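Periplasmic beta-glucosidase (Pseudomonas aeruginosa, PDB 6R5U) probably hydrolyses terminal, non-reducing beta-D-glucosyl residues in the periplasm, releasing beta-D-glucose, as a family 3 glycoside hydrolase. Local coordinates at residues Thr491-Pro496 against Pro522-Trp527. The protein carries 1 engineered substitution. Residues are numbered along the deposited sequence; the frame is centred on the assembly and turned at random. Where two conformers were deposited one is given.
Sequences TDLRIP and PLSLGW
Leu523 packs its side chain against the carbonyl oxygen of Leu493, with CD2 3.3 Å and CB 3.6 Å from Leu493 O. Beside this overlap the two backbones are joined by one direct hydrogen bond: Ser524 N donates to Leu493 O over 2.8 Å. Its N-H points almost straight at the oxygen (170°), yet the donor stands well above the carbonyl plane. Ser524 also uses its carbonyl: a water accepts from Ile495 N at 3.0 Å and donates to Ser524 O at 2.8 Å, bridging two backbone atoms that do not bond directly.

Apolar contact continues through Ile495, whose side chain crosses those of Leu523 and Leu525 at about right angles. With CG1 anti to its carbonyl carbon (chi1 -68°), the long branch brings CD1 to 3.9 Å from Leu525 CD2, and CG1 itself meets CD1 of Leu523. Leu517 of strand 513-518 touches both Ile495 and Leu525, and Leu503 of helix 497-508 touches Ile495, which places this cluster between strand and helix in the family 3 C-terminal domain.

Arg494 lays its CG beside Ser524 CB, then bends at chi3 (-58°) to grip Asp492 side-on, NE to OD1 and NH2 to OD2. Asp492 OD1 also accepts from Arg494 N, forming an Asx turn; the two donors reach it from opposite faces of the carboxylate. Thr491 OG1 is hydrogen-bonded to Asp601 of the second subunit, so the loop also reaches the dimer interface. The salt bridge and Asx turn are local to residues 492-494 and probably help fix the loop's shape rather than joining the segments. Across the contact the chemistry implies a mixed joint: one direct backbone bond and one water bridge, which together satisfy Leu493 O, Ser524 N, Ser524 O and Ile495 N, beside an apolar cluster.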
ATOM      1  N   THR A 491       8.708  -3.091   9.617  1.00 22.02           N
ATOM      2  CA  THR A 491       8.540  -1.654   9.290  1.00 21.70           C
ATOM      3  C   THR A 491       9.825  -1.079   8.722  1.00 22.07           C
ATOM      4  O   THR A 491       9.790   0.067   8.264  1.00 21.73           O
ATOM      5  CB  THR A 491       8.148  -0.861  10.536  1.00 21.31           C
ATOM      6  OG1 THR A 491       9.184  -1.017  11.512  1.00 22.45           O
ATOM      7  CG2 THR A 491       6.824  -1.347  11.086  1.00 21.56           C
ATOM      8  N   ASP A 492      10.910  -1.840   8.782  1.00 23.58           N
ATOM      9  CA  ASP A 492      12.273  -1.417   8.368  1.00 25.20           C
ATOM     10  C   ASP A 492      12.823  -2.545   7.493  1.00 22.34           C
ATOM     11  O   ASP A 492      12.676  -3.686   7.898  1.00 23.99           O
ATOM     12  CB  ASP A 492      13.093  -1.174   9.634  1.00 28.67           C
ATOM     13  CG  ASP A 492      14.542  -0.764   9.441  1.00 32.72           C
ATOM     14  OD1 ASP A 492      15.031  -0.753   8.293  1.00 32.12           O
ATOM     15  OD2 ASP A 492      15.175  -0.442  10.475  1.00 37.79           O
ATOM     16  N   LEU A 493      13.407  -2.263   6.336  1.00 20.87           N
ATOM     17  CA  LEU A 493      13.968  -3.336   5.464  1.00 20.57           C
ATOM     18  C   LEU A 493      15.502  -3.325   5.492  1.00 20.62           C
ATOM     19  O   LEU A 493      16.105  -4.034   4.672  1.00 21.14           O
ATOM     20  CB  LEU A 493      13.506  -3.159   4.014  1.00 21.41           C
ATOM     21  CG  LEU A 493      11.997  -3.128   3.763  1.00 21.14           C
ATOM     22  CD1 LEU A 493      11.746  -2.895   2.287  1.00 22.56           C
ATOM     23  CD2 LEU A 493      11.329  -4.410   4.205  1.00 21.44           C
ATOM     24  N   ARG A 494      16.136  -2.562   6.371  1.00 19.22           N
ATOM     25  CA  ARG A 494      17.613  -2.548   6.389  1.00 20.51           C
ATOM     26  C   ARG A 494      18.111  -3.786   7.149  1.00 19.87           C
ATOM     27  O   ARG A 494      17.349  -4.399   7.924  1.00 18.71           O
ATOM     28  CB  ARG A 494      18.148  -1.240   6.973  1.00 22.62           C
ATOM     29  CG  ARG A 494      17.892  -0.007   6.114  1.00 23.91           C
ATOM     30  CD  ARG A 494      18.146   1.293   6.843  1.00 27.25           C
ATOM     31  NE  ARG A 494      17.306   1.358   8.033  1.00 31.74           N
ATOM     32  CZ  ARG A 494      17.431   2.234   9.040  1.00 34.65           C
ATOM     33  NH1 ARG A 494      18.369   3.167   9.018  1.00 35.42           N
ATOM     34  NH2 ARG A 494      16.613   2.158  10.079  1.00 34.46           N
ATOM     35  N   ILE A 495      19.364  -4.153   6.919  1.00 18.85           N
ATOM     36  CA  ILE A 495      20.108  -5.040   7.851  1.00 19.32           C
ATOM     37  C   ILE A 495      19.922  -4.444   9.246  1.00 19.99           C
ATOM     38  O   ILE A 495      19.938  -3.224   9.414  1.00 19.67           O
ATOM     39  CB  ILE A 495      21.587  -5.137   7.425  1.00 19.29           C
ATOM     40  CG1 ILE A 495      21.771  -5.886   6.106  1.00 18.84           C
ATOM     41  CG2 ILE A 495      22.417  -5.781   8.503  1.00 19.98           C
ATOM     42  CD1 ILE A 495      23.161  -5.738   5.531  1.00 20.14           C
ATOM     43  N   PRO A 496      19.690  -5.260  10.291  1.00 20.78           N
ATOM     44  CA  PRO A 496      19.523  -4.722  11.643  1.00 22.02           C
ATOM     45  C   PRO A 496      20.670  -3.809  12.101  1.00 22.89           C
ATOM     46  O   PRO A 496      21.799  -4.008  11.704  1.00 22.89           O
ATOM     47  CB  PRO A 496      19.462  -5.974  12.518  1.00 21.10           C
ATOM     48  CG  PRO A 496      18.915  -7.021  11.592  1.00 21.21           C
ATOM     49  CD  PRO A 496      19.493  -6.709  10.227  1.00 20.42           C
ATOM     50  N   PRO A 522      13.510  -9.130   0.304  1.00 23.45           N
ATOM     51  CA  PRO A 522      14.332  -8.033  -0.189  1.00 22.23           C
ATOM     52  C   PRO A 522      14.745  -7.126   0.973  1.00 22.01           C
ATOM     53  O   PRO A 522      13.929  -6.858   1.855  1.00 21.25           O
ATOM     54  CB  PRO A 522      13.420  -7.294  -1.174  1.00 22.10           C
ATOM     55  CG  PRO A 522      12.476  -8.374  -1.653  1.00 22.10           C
ATOM     56  CD  PRO A 522      12.252  -9.260  -0.445  1.00 22.19           C
ATOM     57  N   LEU A 523      16.010  -6.722   0.963  1.00 19.94           N
ATOM     58  CA  LEU A 523      16.564  -5.815   1.976  1.00 21.80           C
ATOM     59  C   LEU A 523      16.929  -4.497   1.301  1.00 21.65           C
ATOM     60  O   LEU A 523      17.226  -4.500   0.101  1.00 21.70           O
ATOM     61  CB  LEU A 523      17.803  -6.450   2.604  1.00 23.59           C
ATOM     62  CG  LEU A 523      17.601  -7.648   3.529  1.00 24.28           C
ATOM     63  CD1 LEU A 523      18.954  -8.099   4.044  1.00 25.04           C
ATOM     64  CD2 LEU A 523      16.682  -7.324   4.698  1.00 24.58           C
ATOM     65  N   SER A 524      16.901  -3.437   2.094  1.00 22.48           N
ATOM     66  CA  SER A 524      17.354  -2.071   1.721  0.70 25.09           C
ATOM     67  C   SER A 524      18.873  -1.975   1.904  1.00 24.48           C
ATOM     68  O   SER A 524      19.306  -1.980   3.066  1.00 23.66           O
ATOM     69  CB  SER A 524      16.637  -1.040   2.554  0.70 26.91           C
ATOM     70  OG  SER A 524      15.302  -0.894   2.091  0.70 31.62           O
ATOM     71  N   LEU A 525      19.631  -1.883   0.803  1.00 22.13           N
ATOM     72  CA  LEU A 525      21.105  -2.084   0.834  1.00 22.62           C
ATOM     73  C   LEU A 525      21.870  -0.884   0.233  1.00 24.38           C
ATOM     74  O   LEU A 525      22.943  -1.113  -0.364  1.00 23.59           O
ATOM     75  CB  LEU A 525      21.435  -3.370   0.074  1.00 22.33           C
ATOM     76  CG  LEU A 525      21.005  -4.665   0.749  1.00 23.27           C
ATOM     77  CD1 LEU A 525      21.057  -5.837  -0.223  1.00 23.05           C
ATOM     78  CD2 LEU A 525      21.854  -4.957   1.983  1.00 22.60           C
ATOM     79  N   GLY A 526      21.371   0.347   0.386  1.00 22.35           N
ATOM     80  CA  GLY A 526      22.001   1.547  -0.202  1.00 23.50           C
ATOM     81  C   GLY A 526      23.424   1.730   0.304  1.00 23.35           C
ATOM     82  O   GLY A 526      24.341   1.875  -0.532  1.00 24.97           O
ATOM     83  N   TRP A 527      23.616   1.700   1.620  1.00 21.26           N
ATOM     84  CA  TRP A 527      24.953   1.856   2.237  1.00 21.97           C
ATOM     85  C   TRP A 527      25.885   0.728   1.781  1.00 21.27           C
ATOM     86  O   TRP A 527      27.047   1.004   1.393  1.00 22.39           O
ATOM     87  CB  TRP A 527      24.868   1.892   3.758  1.00 23.02           C
ATOM     88  CG  TRP A 527      26.214   2.157   4.364  1.00 26.04           C
ATOM     89  CD1 TRP A 527      26.738   3.378   4.694  1.00 26.72           C
ATOM     90  CD2 TRP A 527      27.235   1.183   4.665  1.00 25.21           C
ATOM     91  NE1 TRP A 527      28.005   3.222   5.193  1.00 27.61           N
ATOM     92  CE2 TRP A 527      28.333   1.891   5.196  1.00 25.17           C
ATOM     93  CE3 TRP A 527      27.315  -0.212   4.562  1.00 25.30           C
ATOM     94  CZ2 TRP A 527      29.495   1.252   5.623  1.00 25.69           C
ATOM     95  CZ3 TRP A 527      28.465  -0.847   4.977  1.00 26.71           C
ATOM     96  CH2 TRP A 527      29.543  -0.121   5.500  1.00 27.66           C
TER
HETATM   97  O   HOH W   1      14.278   0.617   4.957  1.00  4.10           O
HETATM   98  O   HOH W   2      20.988  -2.269   5.277  1.00 22.36           O